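Local atomic coordinates of assembly chaperone of ribosomal protein L4 (Acl4) (PDB entry 5TQB), a protein that probably binds newly made ribosomal protein L4 through a helical, tetratricopeptide-like repeat scaffold and escorts it toward ribosome assembly. Residues B[5-10]-B[24-29]; B[18-23]-B[52-57]; B[29-34]-B[43-48]; B[63-68]-B[88-93]; B[229-234]-B[255-260]. All coordinates share one frame; numbering follows the deposited sequence.

Overall arrangement
From the N terminus, interaction 1 closes the turn between helices 4-16 and 20-32. Interaction 2 starts before that loop is finished and ends beyond it, so the two cross; it joins the start of helix 20-32 to the end of helix 41-54. Nested inside its loop is interaction 3, which joins the opposite ends of the same two helices, centred about 14 Å from interaction 2. Interaction 4 follows in series, carrying the stack from helix 58-71 to helix 86-94, and it touches interactions 1, 2 and 3 through Tyr-64, and interaction 2 also through Trp-90. Interaction 5 stands apart, between helices 228-240 and 244-257, its nearest atoms about 9 Å from interaction 4.

Interaction 1: B[5-10]-B[24-29]; sequences KELLDR and AKVART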
# COMPACT_ATOMS: atom_id res chain seq x y z
N LYS B 5 -20.10 -23.93 6.58
CA LYS B 5 -20.15 -22.58 6.04
C LYS B 5 -19.76 -21.57 7.12
O LYS B 5 -19.14 -20.55 6.84
CB LYS B 5 -21.53 -22.27 5.46
CG LYS B 5 -21.77 -20.80 5.10
CD LYS B 5 -20.77 -20.28 4.07
CE LYS B 5 -21.03 -18.81 3.75
NZ LYS B 5 -20.06 -18.26 2.77
N GLU B 6 -20.12 -21.88 8.37
CA GLU B 6 -19.76 -21.04 9.51
C GLU B 6 -18.25 -21.06 9.71
O GLU B 6 -17.66 -20.04 10.06
CB GLU B 6 -20.47 -21.52 10.78
CG GLU B 6 -20.20 -20.64 12.01
CD GLU B 6 -20.98 -21.07 13.25
OE1 GLU B 6 -20.57 -20.67 14.37
OE2 GLU B 6 -21.99 -21.79 13.12
N LEU B 7 -17.64 -22.21 9.49
CA LEU B 7 -16.18 -22.32 9.55
C LEU B 7 -15.48 -21.50 8.48
O LEU B 7 -14.41 -20.95 8.71
CB LEU B 7 -15.75 -23.78 9.44
CG LEU B 7 -15.71 -24.59 10.74
CD1 LEU B 7 -16.85 -24.22 11.67
CD2 LEU B 7 -15.74 -26.08 10.42
N LEU B 8 -16.09 -21.41 7.29
CA LEU B 8 -15.52 -20.59 6.22
C LEU B 8 -15.55 -19.12 6.59
O LEU B 8 -14.61 -18.37 6.31
CB LEU B 8 -16.27 -20.80 4.90
CG LEU B 8 -16.13 -22.15 4.21
CD1 LEU B 8 -16.88 -22.14 2.88
CD2 LEU B 8 -14.67 -22.52 3.99
N ASP B 9 -16.65 -18.70 7.21
CA ASP B 9 -16.79 -17.31 7.64
C ASP B 9 -15.81 -17.01 8.76
O ASP B 9 -15.20 -15.95 8.79
CB ASP B 9 -18.23 -17.05 8.10
CG ASP B 9 -19.24 -17.30 7.00
OD1 ASP B 9 -18.83 -17.41 5.82
OD2 ASP B 9 -20.45 -17.39 7.31
N ARG B 10 -15.64 -17.97 9.67
CA ARG B 10 -14.71 -17.80 10.77
C ARG B 10 -13.28 -17.65 10.25
O ARG B 10 -12.55 -16.75 10.68
CB ARG B 10 -14.81 -19.00 11.72
CG ARG B 10 -13.85 -18.96 12.90
CD ARG B 10 -14.10 -17.77 13.81
NE ARG B 10 -13.09 -17.69 14.87
CZ ARG B 10 -12.72 -16.57 15.48
NH1 ARG B 10 -13.27 -15.41 15.15
NH2 ARG B 10 -11.79 -16.61 16.42
N ALA B 24 -5.69 -20.93 8.49
CA ALA B 24 -5.36 -22.11 7.71
C ALA B 24 -5.90 -23.35 8.40
O ALA B 24 -6.42 -24.26 7.75
CB ALA B 24 -3.86 -22.22 7.52
N LYS B 25 -5.79 -23.39 9.72
CA LYS B 25 -6.28 -24.53 10.48
C LYS B 25 -7.80 -24.64 10.35
O LYS B 25 -8.32 -25.72 10.08
CB LYS B 25 -5.89 -24.41 11.95
CG LYS B 25 -4.42 -24.66 12.21
CD LYS B 25 -4.14 -24.75 13.71
CE LYS B 25 -2.67 -25.01 13.99
NZ LYS B 25 -2.41 -25.28 15.43
N VAL B 26 -8.50 -23.52 10.54
CA VAL B 26 -9.96 -23.54 10.49
C VAL B 26 -10.46 -23.80 9.07
O VAL B 26 -11.47 -24.49 8.88
CB VAL B 26 -10.56 -22.22 11.03
CG1 VAL B 26 -12.08 -22.21 10.90
CG2 VAL B 26 -10.17 -22.01 12.49
N ALA B 27 -9.76 -23.26 8.08
CA ALA B 27 -10.12 -23.46 6.68
C ALA B 27 -9.90 -24.90 6.26
O ALA B 27 -10.64 -25.44 5.44
CB ALA B 27 -9.31 -22.52 5.79
N ARG B 28 -8.87 -25.53 6.82
CA ARG B 28 -8.59 -26.93 6.52
C ARG B 28 -9.71 -27.81 7.06
O ARG B 28 -10.32 -28.58 6.32
CB ARG B 28 -7.23 -27.33 7.10
CG ARG B 28 -7.00 -28.84 7.28
CD ARG B 28 -7.28 -29.66 6.01
NE ARG B 28 -6.55 -29.18 4.85
CZ ARG B 28 -6.64 -29.73 3.63
NH1 ARG B 28 -7.44 -30.76 3.42
NH2 ARG B 28 -5.93 -29.23 2.63
N THR B 29 -10.00 -27.69 8.36
CA THR B 29 -11.07 -28.47 8.97
C THR B 29 -12.38 -28.26 8.21
O THR B 29 -13.11 -29.21 7.95
CB THR B 29 -11.27 -28.12 10.46
OG1 THR B 29 -11.53 -26.72 10.60
CG2 THR B 29 -10.03 -28.48 11.27
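Leu-7 is the first residue of 5-10 to meet the other helix, and its closest approach is made by the backbone: its carbonyl O lies 3.4 Å from CG1 of Val-26, with Leu-7 CB a little farther from the same methyl at 4.3 Å. That methyl points toward helix 4-16 because Val-26 sets CG1 anti to its own nitrogen (chi1 177°). The other end of Leu-7 reaches down the partner helix, CD2 coming within 4.3 Å of Thr-29 OG1. This hydroxyl is already engaged, donating to Val-26 O over 2.8 Å from above the carbonyl plane. Leu-8 turns off to a different face, where it packs on Ala-30 and on Ala-44 of helix 41-54. Asp-9 pairs with Lys-5 NZ, a lysine that also reaches Glu-80. One turn on from Leu-7, Arg-10 lays its aliphatic CG against the same methyl, Val-26 CG1, at 4.2 Å. No hydrogen bond spans the contact. The segment axes approach to 8.5 Å and run at 162°, a close antiparallel pairing of two consecutive helices, the helical hairpin from which tetratricopeptide-like solenoids are built.

Interaction 2: B[18-23]-B[52-57]; sequences GDIETA and HVELGD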
# COMPACT_ATOMS: atom_id res chain seq x y z
N GLY B 18 -5.48 -10.72 10.28
CA GLY B 18 -4.06 -10.98 10.19
C GLY B 18 -3.61 -12.21 10.95
O GLY B 18 -2.42 -12.41 11.17
N ASP B 19 -4.57 -13.05 11.35
CA ASP B 19 -4.26 -14.29 12.06
C ASP B 19 -4.25 -15.45 11.07
O ASP B 19 -5.12 -16.33 11.11
CB ASP B 19 -5.26 -14.53 13.19
CG ASP B 19 -4.80 -15.61 14.16
OD1 ASP B 19 -3.94 -16.43 13.77
OD2 ASP B 19 -5.29 -15.64 15.31
N ILE B 20 -3.25 -15.45 10.20
CA ILE B 20 -3.19 -16.37 9.06
C ILE B 20 -3.01 -17.83 9.48
O ILE B 20 -3.58 -18.73 8.88
CB ILE B 20 -2.06 -15.95 8.09
CG1 ILE B 20 -2.27 -14.50 7.65
CG2 ILE B 20 -2.02 -16.87 6.88
CD1 ILE B 20 -1.12 -13.93 6.85
N GLU B 21 -2.21 -18.06 10.52
CA GLU B 21 -1.93 -19.41 10.99
C GLU B 21 -3.21 -20.14 11.39
O GLU B 21 -3.47 -21.26 10.97
CB GLU B 21 -0.96 -19.38 12.17
CG GLU B 21 0.32 -18.60 11.91
CD GLU B 21 1.12 -19.14 10.74
OE1 GLU B 21 1.03 -20.36 10.47
OE2 GLU B 21 1.83 -18.35 10.09
N THR B 22 -4.02 -19.49 12.22
CA THR B 22 -5.25 -20.10 12.72
C THR B 22 -6.29 -20.23 11.61
O THR B 22 -7.08 -21.17 11.61
CB THR B 22 -5.83 -19.27 13.88
OG1 THR B 22 -4.81 -19.02 14.85
CG2 THR B 22 -6.99 -20.02 14.53
N ALA B 23 -6.27 -19.29 10.67
CA ALA B 23 -7.18 -19.33 9.53
C ALA B 23 -6.95 -20.59 8.70
O ALA B 23 -7.90 -21.23 8.26
CB ALA B 23 -7.00 -18.09 8.67
N HIS B 52 -2.72 -19.48 1.75
CA HIS B 52 -1.38 -19.96 1.48
C HIS B 52 -0.58 -18.97 0.63
O HIS B 52 0.65 -18.99 0.63
CB HIS B 52 -1.42 -21.35 0.85
CG HIS B 52 -1.76 -22.42 1.84
ND1 HIS B 52 -3.04 -22.66 2.28
CD2 HIS B 52 -0.97 -23.31 2.49
CE1 HIS B 52 -3.03 -23.65 3.15
NE2 HIS B 52 -1.78 -24.06 3.29
N VAL B 53 -1.28 -18.08 -0.07
CA VAL B 53 -0.62 -16.98 -0.78
C VAL B 53 -0.07 -16.02 0.26
O VAL B 53 1.08 -15.60 0.19
CB VAL B 53 -1.59 -16.24 -1.72
CG1 VAL B 53 -1.22 -14.76 -1.87
CG2 VAL B 53 -1.64 -16.91 -3.08
N GLU B 54 -0.91 -15.68 1.23
CA GLU B 54 -0.52 -14.76 2.28
C GLU B 54 0.60 -15.36 3.14
O GLU B 54 1.36 -14.62 3.76
CB GLU B 54 -1.73 -14.41 3.15
CG GLU B 54 -2.90 -13.83 2.36
CD GLU B 54 -3.13 -12.35 2.64
OE1 GLU B 54 -3.52 -11.62 1.71
OE2 GLU B 54 -2.93 -11.93 3.80
N LEU B 55 0.69 -16.68 3.16
CA LEU B 55 1.74 -17.38 3.90
C LEU B 55 3.05 -17.45 3.13
O LEU B 55 4.09 -17.79 3.70
CB LEU B 55 1.30 -18.80 4.25
CG LEU B 55 0.31 -18.99 5.40
CD1 LEU B 55 -0.07 -20.46 5.54
CD2 LEU B 55 0.87 -18.45 6.72
N GLY B 56 3.00 -17.16 1.84
CA GLY B 56 4.18 -17.25 0.99
C GLY B 56 4.41 -18.65 0.45
O GLY B 56 5.43 -18.90 -0.19
N ASP B 57 3.48 -19.56 0.71
CA ASP B 57 3.54 -20.91 0.15
C ASP B 57 2.85 -20.95 -1.20
O ASP B 57 1.67 -21.28 -1.31
CB ASP B 57 2.91 -21.93 1.10
CG ASP B 57 3.15 -23.37 0.65
OD1 ASP B 57 3.02 -24.29 1.49
OD2 ASP B 57 3.48 -23.58 -0.54
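Ile-20 and Leu-55 make the tight part of this contact. CG2 of Ile-20 sits 3.3 Å from Leu-55 CD2, short for two methyl groups, and 3.5 Å from Leu-55 CG, as the two side chains lie alongside, pointing opposite ways. The other branch of Ile-20 goes its own way: the side chain crosses that of Glu-54 nearly at a right angle, its CD1 resting on Glu-54 CB at 3.8 Å. An alanine here is likely to strip Leu-55 CD2 and Glu-54 CB of the isoleucine branches that pack on them, opening a gap between the two turns.

The looser side belongs to Glu-21, an exposed residue whose chain folds back at chi2 (-59°) and brings OE2 to 3.5 Å from Leu-55 CD2, a polar oxygen beside a methyl. Each helix end is finished locally: the side chain of Asp-19 is the N-cap of helix 20-32, OD1 taking a weak bond from Thr-22 N and a firmer one from Thr-22 OG1 at 2.9 Å, while Gly-56, with positive phi, closes helix 41-54 in a Schellman motif.

The carboxylate of Glu-54 hydrogen-bonds polar side chains of another protein chain. Asp-19 OD2 forms a salt bridge with a basic side chain of that same other chain. Within the fold, Ile-20 also leans on Leu-15 of helix 4-16 and Ile-51 of helix 41-54, while Val-53 and His-52 face helix 58-71.

Interaction 3: B[29-34]-B[43-48]; sequences TAYEHI and AALTLL
Tyr-31 and Leu-45 supply the one aromatic interaction, a CH-pi contact: CD2 of Leu-45 stands over a face of the ring, 4.0 Å from its centroid and 24° off the normal, displaced toward the rim on the CE2 side. Swinging CG away from the backbone nitrogen (chi1 180°) carries the tyrosine ring out to helix 41-54.

The remaining contacts are plain apolar packing. Ala-44 CB fits against the ring edge, 3.8 Å from Tyr-31 CD2, and is met at 4.0 Å by Ile-34 CD1, so both side chains converge on this one small methyl. Leu-48 CD1 touches Tyr-31 lower down, at CB, again 4.0 Å away.

No hydrogen bond joins the two segments. Leu-45 and Leu-48 also pack against Tyr-64 of helix 58-71, while Ala-30 and Ile-34 back onto helix 4-16. Successive antiparallel helices thus pack through alanines, branched side chains and tyrosines, as in the right-handed tetratricopeptide solenoid, with helix 41-54 opening the predicted repeat.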
# COMPACT_ATOMS: atom_id res chain seq x y z
N THR B 29 -10.00 -27.69 8.36
CA THR B 29 -11.07 -28.47 8.97
C THR B 29 -12.38 -28.26 8.21
O THR B 29 -13.11 -29.21 7.95
CB THR B 29 -11.27 -28.12 10.46
OG1 THR B 29 -11.53 -26.72 10.60
CG2 THR B 29 -10.03 -28.48 11.27
N ALA B 30 -12.66 -27.01 7.84
CA ALA B 30 -13.85 -26.67 7.08
C ALA B 30 -13.96 -27.54 5.83
O ALA B 30 -14.96 -28.25 5.64
CB ALA B 30 -13.82 -25.20 6.68
N TYR B 31 -12.92 -27.50 5.00
CA TYR B 31 -12.93 -28.21 3.73
C TYR B 31 -13.07 -29.72 3.90
O TYR B 31 -13.71 -30.39 3.08
CB TYR B 31 -11.66 -27.91 2.92
CG TYR B 31 -11.64 -28.64 1.60
CD1 TYR B 31 -10.78 -29.71 1.39
CD2 TYR B 31 -12.50 -28.27 0.57
CE1 TYR B 31 -10.77 -30.38 0.18
CE2 TYR B 31 -12.49 -28.94 -0.64
CZ TYR B 31 -11.63 -30.00 -0.83
OH TYR B 31 -11.63 -30.67 -2.03
N GLU B 32 -12.49 -30.26 4.97
CA GLU B 32 -12.61 -31.68 5.26
C GLU B 32 -14.07 -32.09 5.41
O GLU B 32 -14.44 -33.22 5.07
CB GLU B 32 -11.84 -32.05 6.53
CG GLU B 32 -10.33 -31.97 6.38
CD GLU B 32 -9.59 -32.28 7.67
OE1 GLU B 32 -10.10 -33.10 8.47
OE2 GLU B 32 -8.51 -31.69 7.90
N HIS B 33 -14.90 -31.18 5.91
CA HIS B 33 -16.33 -31.46 6.09
C HIS B 33 -17.14 -31.04 4.87
O HIS B 33 -18.37 -31.03 4.91
CB HIS B 33 -16.86 -30.77 7.34
CG HIS B 33 -16.27 -31.28 8.62
ND1 HIS B 33 -16.71 -32.43 9.24
CD2 HIS B 33 -15.27 -30.79 9.39
CE1 HIS B 33 -16.01 -32.63 10.34
NE2 HIS B 33 -15.13 -31.65 10.45
N ILE B 34 -16.45 -30.70 3.78
CA ILE B 34 -17.09 -30.26 2.55
C ILE B 34 -16.71 -31.21 1.42
O ILE B 34 -17.57 -31.76 0.74
CB ILE B 34 -16.67 -28.81 2.20
CG1 ILE B 34 -17.16 -27.85 3.28
CG2 ILE B 34 -17.24 -28.39 0.84
CD1 ILE B 34 -16.54 -26.48 3.19
N ALA B 43 -15.46 -22.23 -3.07
CA ALA B 43 -15.18 -21.14 -2.15
C ALA B 43 -14.16 -21.57 -1.10
O ALA B 43 -13.30 -20.79 -0.71
CB ALA B 43 -16.47 -20.69 -1.48
N ALA B 44 -14.26 -22.82 -0.66
CA ALA B 44 -13.36 -23.35 0.36
C ALA B 44 -11.93 -23.46 -0.17
O ALA B 44 -10.97 -23.09 0.51
CB ALA B 44 -13.84 -24.69 0.85
N LEU B 45 -11.79 -23.99 -1.38
CA LEU B 45 -10.48 -24.12 -1.99
C LEU B 45 -9.90 -22.75 -2.33
O LEU B 45 -8.70 -22.52 -2.20
CB LEU B 45 -10.58 -25.00 -3.24
CG LEU B 45 -10.93 -26.46 -2.95
CD1 LEU B 45 -11.46 -27.17 -4.19
CD2 LEU B 45 -9.71 -27.18 -2.39
N THR B 46 -10.77 -21.83 -2.75
CA THR B 46 -10.34 -20.46 -3.01
C THR B 46 -9.74 -19.86 -1.75
O THR B 46 -8.66 -19.27 -1.79
CB THR B 46 -11.53 -19.60 -3.48
OG1 THR B 46 -11.96 -20.05 -4.76
CG2 THR B 46 -11.14 -18.13 -3.59
N LEU B 47 -10.44 -20.02 -0.63
CA LEU B 47 -10.00 -19.46 0.64
C LEU B 47 -8.67 -20.06 1.07
O LEU B 47 -7.76 -19.34 1.49
CB LEU B 47 -11.05 -19.71 1.72
CG LEU B 47 -10.69 -19.24 3.13
CD1 LEU B 47 -10.44 -17.75 3.15
CD2 LEU B 47 -11.81 -19.60 4.10
N LEU B 48 -8.55 -21.37 0.96
CA LEU B 48 -7.29 -22.04 1.26
C LEU B 48 -6.18 -21.53 0.34
O LEU B 48 -5.01 -21.51 0.72
CB LEU B 48 -7.46 -23.56 1.11
CG LEU B 48 -8.06 -24.27 2.33
CD1 LEU B 48 -8.55 -25.66 1.96
CD2 LEU B 48 -7.04 -24.35 3.45

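Interaction 4: B[63-68]-B[88-93]; sequences NYYAAA and FLWLAQ
This contact passes the helical stack onward, from helix 58-71 in the predicted tetratricopeptide repeat to helix 86-94, the segment axes 9.4 Å apart at an angle of 137°. Tyr-65 and Trp-90 lie with nearly parallel planes, 11° apart, but are offset enough that little of one ring lies over the other. What covers the tyrosine face is Trp-90 CB, 3.9 Å from the ring centroid, while Tyr-65 OH lies over the indole face, 3.2 Å from Trp-90 CD1. Nearer the backbone, Leu-91 CG meets Tyr-65 CB at 4.0 Å, and Leu-91 CD2 reaches Ala-66 CB at 4.3 Å.

The phenol oxygen hydrogen-bonds Glu-86 OE2. Trp-90 also packs edge-to-face against an aromatic side chain of another protein chain. A leucine in place of Tyr-65 would probably leave part of the indole face less covered and Glu-86 OE2 without this partner.

No hydrogen bond spans this apolar and ring packing; with Glu-86 as partner, the hydroxyl can lie over the indole without bonding to it.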
# COMPACT_ATOMS: atom_id res chain seq x y z
N ASN B 63 -1.93 -25.36 -6.07
CA ASN B 63 -2.71 -26.60 -6.02
C ASN B 63 -4.15 -26.36 -5.55
O ASN B 63 -5.09 -26.97 -6.07
CB ASN B 63 -2.01 -27.62 -5.12
CG ASN B 63 -0.64 -28.02 -5.64
OD1 ASN B 63 -0.45 -28.20 -6.85
ND2 ASN B 63 0.32 -28.15 -4.74
N TYR B 64 -4.33 -25.47 -4.58
CA TYR B 64 -5.66 -25.17 -4.06
C TYR B 64 -6.50 -24.42 -5.09
O TYR B 64 -7.67 -24.73 -5.31
CB TYR B 64 -5.57 -24.35 -2.77
CG TYR B 64 -5.24 -25.17 -1.53
CD1 TYR B 64 -6.05 -26.22 -1.14
CD2 TYR B 64 -4.13 -24.86 -0.75
CE1 TYR B 64 -5.76 -26.96 -0.02
CE2 TYR B 64 -3.83 -25.60 0.38
CZ TYR B 64 -4.66 -26.65 0.74
OH TYR B 64 -4.38 -27.39 1.87
N TYR B 65 -5.89 -23.42 -5.71
CA TYR B 65 -6.56 -22.63 -6.73
C TYR B 65 -6.87 -23.50 -7.94
O TYR B 65 -7.92 -23.33 -8.58
CB TYR B 65 -5.69 -21.42 -7.13
CG TYR B 65 -5.82 -20.22 -6.22
CD1 TYR B 65 -7.07 -19.69 -5.90
CD2 TYR B 65 -4.70 -19.61 -5.67
CE1 TYR B 65 -7.19 -18.59 -5.06
CE2 TYR B 65 -4.81 -18.50 -4.84
CZ TYR B 65 -6.06 -18.00 -4.54
OH TYR B 65 -6.18 -16.90 -3.71
N ALA B 66 -5.99 -24.43 -8.26
CA ALA B 66 -6.20 -25.36 -9.37
C ALA B 66 -7.37 -26.31 -9.08
O ALA B 66 -8.19 -26.58 -9.96
CB ALA B 66 -4.94 -26.16 -9.63
N ALA B 67 -7.44 -26.81 -7.85
CA ALA B 67 -8.52 -27.70 -7.45
C ALA B 67 -9.85 -26.96 -7.46
O ALA B 67 -10.89 -27.54 -7.78
CB ALA B 67 -8.24 -28.27 -6.07
N ALA B 68 -9.82 -25.68 -7.13
CA ALA B 68 -11.02 -24.86 -7.16
C ALA B 68 -11.56 -24.74 -8.58
O ALA B 68 -12.78 -24.75 -8.79
CB ALA B 68 -10.73 -23.48 -6.57
N PHE B 88 -8.87 -17.90 -11.20
CA PHE B 88 -8.29 -17.89 -12.54
C PHE B 88 -7.14 -16.89 -12.61
O PHE B 88 -6.09 -17.17 -13.19
CB PHE B 88 -9.34 -17.53 -13.59
CG PHE B 88 -10.48 -18.51 -13.66
CD1 PHE B 88 -10.33 -19.73 -14.28
CD2 PHE B 88 -11.71 -18.19 -13.10
CE1 PHE B 88 -11.38 -20.63 -14.33
CE2 PHE B 88 -12.76 -19.09 -13.15
CZ PHE B 88 -12.60 -20.31 -13.77
N LEU B 89 -7.35 -15.73 -11.99
CA LEU B 89 -6.38 -14.64 -12.04
C LEU B 89 -5.12 -15.00 -11.27
O LEU B 89 -4.01 -14.65 -11.68
CB LEU B 89 -7.00 -13.35 -11.49
CG LEU B 89 -8.35 -12.96 -12.10
CD1 LEU B 89 -8.86 -11.66 -11.49
CD2 LEU B 89 -8.28 -12.83 -13.62
N TRP B 90 -5.28 -15.70 -10.15
CA TRP B 90 -4.13 -16.11 -9.36
C TRP B 90 -3.31 -17.18 -10.07
O TRP B 90 -2.08 -17.18 -9.96
CB TRP B 90 -4.56 -16.63 -7.98
CG TRP B 90 -4.60 -15.55 -6.95
CD1 TRP B 90 -5.70 -15.04 -6.33
CD2 TRP B 90 -3.48 -14.81 -6.43
NE1 TRP B 90 -5.34 -14.05 -5.45
CE2 TRP B 90 -3.98 -13.89 -5.49
CE3 TRP B 90 -2.10 -14.85 -6.66
CZ2 TRP B 90 -3.16 -13.02 -4.79
CZ3 TRP B 90 -1.28 -13.98 -5.96
CH2 TRP B 90 -1.82 -13.08 -5.03
N LEU B 91 -3.97 -18.08 -10.77
CA LEU B 91 -3.28 -19.14 -11.51
C LEU B 91 -2.44 -18.55 -12.64
O LEU B 91 -1.39 -19.09 -12.99
CB LEU B 91 -4.27 -20.15 -12.08
CG LEU B 91 -4.81 -21.17 -11.07
CD1 LEU B 91 -6.03 -21.86 -11.64
CD2 LEU B 91 -3.73 -22.19 -10.73
N ALA B 92 -2.91 -17.43 -13.19
CA ALA B 92 -2.21 -16.71 -14.24
C ALA B 92 -0.89 -16.13 -13.72
O ALA B 92 0.14 -16.23 -14.38
CB ALA B 92 -3.09 -15.61 -14.81
N GLN B 93 -0.93 -15.54 -12.53
CA GLN B 93 0.26 -14.94 -11.94
C GLN B 93 1.21 -16.00 -11.41
O GLN B 93 2.44 -15.82 -11.44
CB GLN B 93 -0.12 -14.00 -10.80
CG GLN B 93 -0.63 -12.66 -11.27
CD GLN B 93 -0.92 -11.68 -10.14
OE1 GLN B 93 -1.51 -10.63 -10.37
NE2 GLN B 93 -0.52 -12.03 -8.91

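Interaction 5: B[229-234]-B[255-260]; sequences PSRVSL and IAEDDL. With EDO (1,2-ethanediol), chain G.
Arg-231 and Glu-257 meet through a single nitrogen: NH2 stands before the carboxylate and bonds to both of its oxygens, OE1 at 3.1 Å with an N-H...O angle of 152° and, more weakly, OE2 at 3.0 Å. The two flat groups are turned 79° against each other. Glu-257 CD lies in the guanidinium plane at its edge, so the carboxylate stands across that plane with one oxygen to each side, unlike a paired side-on salt bridge. Glu-257 reaches over with its chain extended beyond CG (chi2 175°), whereas the arginine bends twice along its length.

The other terminal nitrogen, NH1, is held by Pro-226 O, which together with the salt bridge should fix the rotation of the guanidinium. Trp-215 and Leu-254 pack on the arginine chain, and this burial makes the opposite charge of Glu-257 its likely counterweight. The bridge ties helix 228-240 to the end of helix 244-257, two consecutive helices joined by a short turn, a helical hairpin of the solenoid-like array.

Just past the glutamate the chain turns: Asp-258 OD2 accepts from Leu-260 N at 2.9 Å, an Asx turn. Asp-259 comes next, its carbonyl O taking Trp-265 NE1 and, weakly, O2 of a 1,2-ethanediol probably left from crystallisation; the diol's O1 makes a second weak bond, 3.3 Å to Asp-259 OD1. Asp-259 OD2 hydrogen-bonds a polar side chain of another protein chain.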
# COMPACT_ATOMS: atom_id res chain seq x y z
N PRO B 229 2.33 -2.35 -4.46
CA PRO B 229 3.13 -2.86 -5.58
C PRO B 229 2.84 -2.11 -6.88
O PRO B 229 3.74 -1.91 -7.69
CB PRO B 229 2.67 -4.32 -5.70
CG PRO B 229 2.07 -4.65 -4.39
CD PRO B 229 1.41 -3.38 -3.96
N SER B 230 1.60 -1.68 -7.05
CA SER B 230 1.20 -0.93 -8.22
C SER B 230 1.86 0.46 -8.24
O SER B 230 2.15 1.00 -9.31
CB SER B 230 -0.33 -0.80 -8.25
OG SER B 230 -0.77 -0.11 -9.41
N ARG B 231 2.11 1.02 -7.06
CA ARG B 231 2.74 2.33 -6.96
C ARG B 231 4.25 2.25 -7.14
O ARG B 231 4.90 3.24 -7.46
CB ARG B 231 2.40 3.01 -5.63
CG ARG B 231 1.15 3.88 -5.70
CD ARG B 231 0.29 3.74 -4.46
NE ARG B 231 0.91 4.35 -3.30
CZ ARG B 231 0.69 3.98 -2.04
NH1 ARG B 231 -0.14 2.99 -1.76
NH2 ARG B 231 1.31 4.61 -1.06
N VAL B 232 4.81 1.06 -6.92
CA VAL B 232 6.22 0.84 -7.21
C VAL B 232 6.41 0.93 -8.72
O VAL B 232 7.30 1.64 -9.20
CB VAL B 232 6.70 -0.53 -6.68
CG1 VAL B 232 8.15 -0.80 -7.11
CG2 VAL B 232 6.58 -0.58 -5.17
N SER B 233 5.57 0.22 -9.46
CA SER B 233 5.60 0.25 -10.92
C SER B 233 5.45 1.68 -11.41
O SER B 233 6.10 2.09 -12.38
CB SER B 233 4.48 -0.63 -11.48
OG SER B 233 4.19 -0.31 -12.83
N LEU B 234 4.60 2.44 -10.73
CA LEU B 234 4.37 3.83 -11.09
C LEU B 234 5.67 4.64 -11.01
O LEU B 234 5.99 5.40 -11.92
CB LEU B 234 3.31 4.45 -10.18
CG LEU B 234 3.07 5.95 -10.36
CD1 LEU B 234 2.53 6.24 -11.75
CD2 LEU B 234 2.14 6.45 -9.29
N ILE B 255 7.38 5.09 1.67
CA ILE B 255 8.26 4.84 2.81
C ILE B 255 7.55 5.13 4.13
O ILE B 255 7.88 4.55 5.17
CB ILE B 255 9.56 5.68 2.70
CG1 ILE B 255 10.46 5.14 1.60
CG2 ILE B 255 10.35 5.69 4.01
CD1 ILE B 255 10.99 3.72 1.83
N ALA B 256 6.58 6.03 4.09
CA ALA B 256 5.77 6.30 5.26
C ALA B 256 4.84 5.11 5.60
O ALA B 256 4.28 5.05 6.69
CB ALA B 256 4.97 7.57 5.06
N GLU B 257 4.73 4.16 4.67
CA GLU B 257 3.85 2.99 4.83
C GLU B 257 4.64 1.69 5.09
O GLU B 257 4.14 0.78 5.75
CB GLU B 257 2.97 2.83 3.59
CG GLU B 257 1.95 3.94 3.41
CD GLU B 257 1.18 3.82 2.10
OE1 GLU B 257 0.31 4.68 1.83
OE2 GLU B 257 1.44 2.86 1.34
N ASP B 258 5.84 1.62 4.53
CA ASP B 258 6.74 0.49 4.77
C ASP B 258 8.20 0.90 4.54
O ASP B 258 8.67 0.94 3.40
CB ASP B 258 6.40 -0.69 3.85
CG ASP B 258 7.32 -1.89 4.05
OD1 ASP B 258 7.23 -2.86 3.27
OD2 ASP B 258 8.15 -1.86 4.99
N ASP B 259 8.90 1.20 5.63
CA ASP B 259 10.27 1.68 5.53
C ASP B 259 11.27 0.53 5.54
O ASP B 259 12.48 0.75 5.64
CB ASP B 259 10.58 2.70 6.63
CG ASP B 259 10.51 2.11 8.03
OD1 ASP B 259 10.40 2.90 8.99
OD2 ASP B 259 10.57 0.87 8.16
N LEU B 260 10.76 -0.70 5.42
CA LEU B 260 11.63 -1.86 5.23
C LEU B 260 11.61 -2.33 3.77
O LEU B 260 12.01 -3.46 3.45
CB LEU B 260 11.22 -2.99 6.17
CG LEU B 260 11.43 -2.66 7.65
CD1 LEU B 260 10.80 -3.72 8.56
CD2 LEU B 260 12.91 -2.52 7.97
C1 EDO G . 14.10 4.48 8.65
O1 EDO G . 12.88 4.96 8.13
C2 EDO G . 13.99 3.00 8.94
O2 EDO G . 14.02 2.28 7.72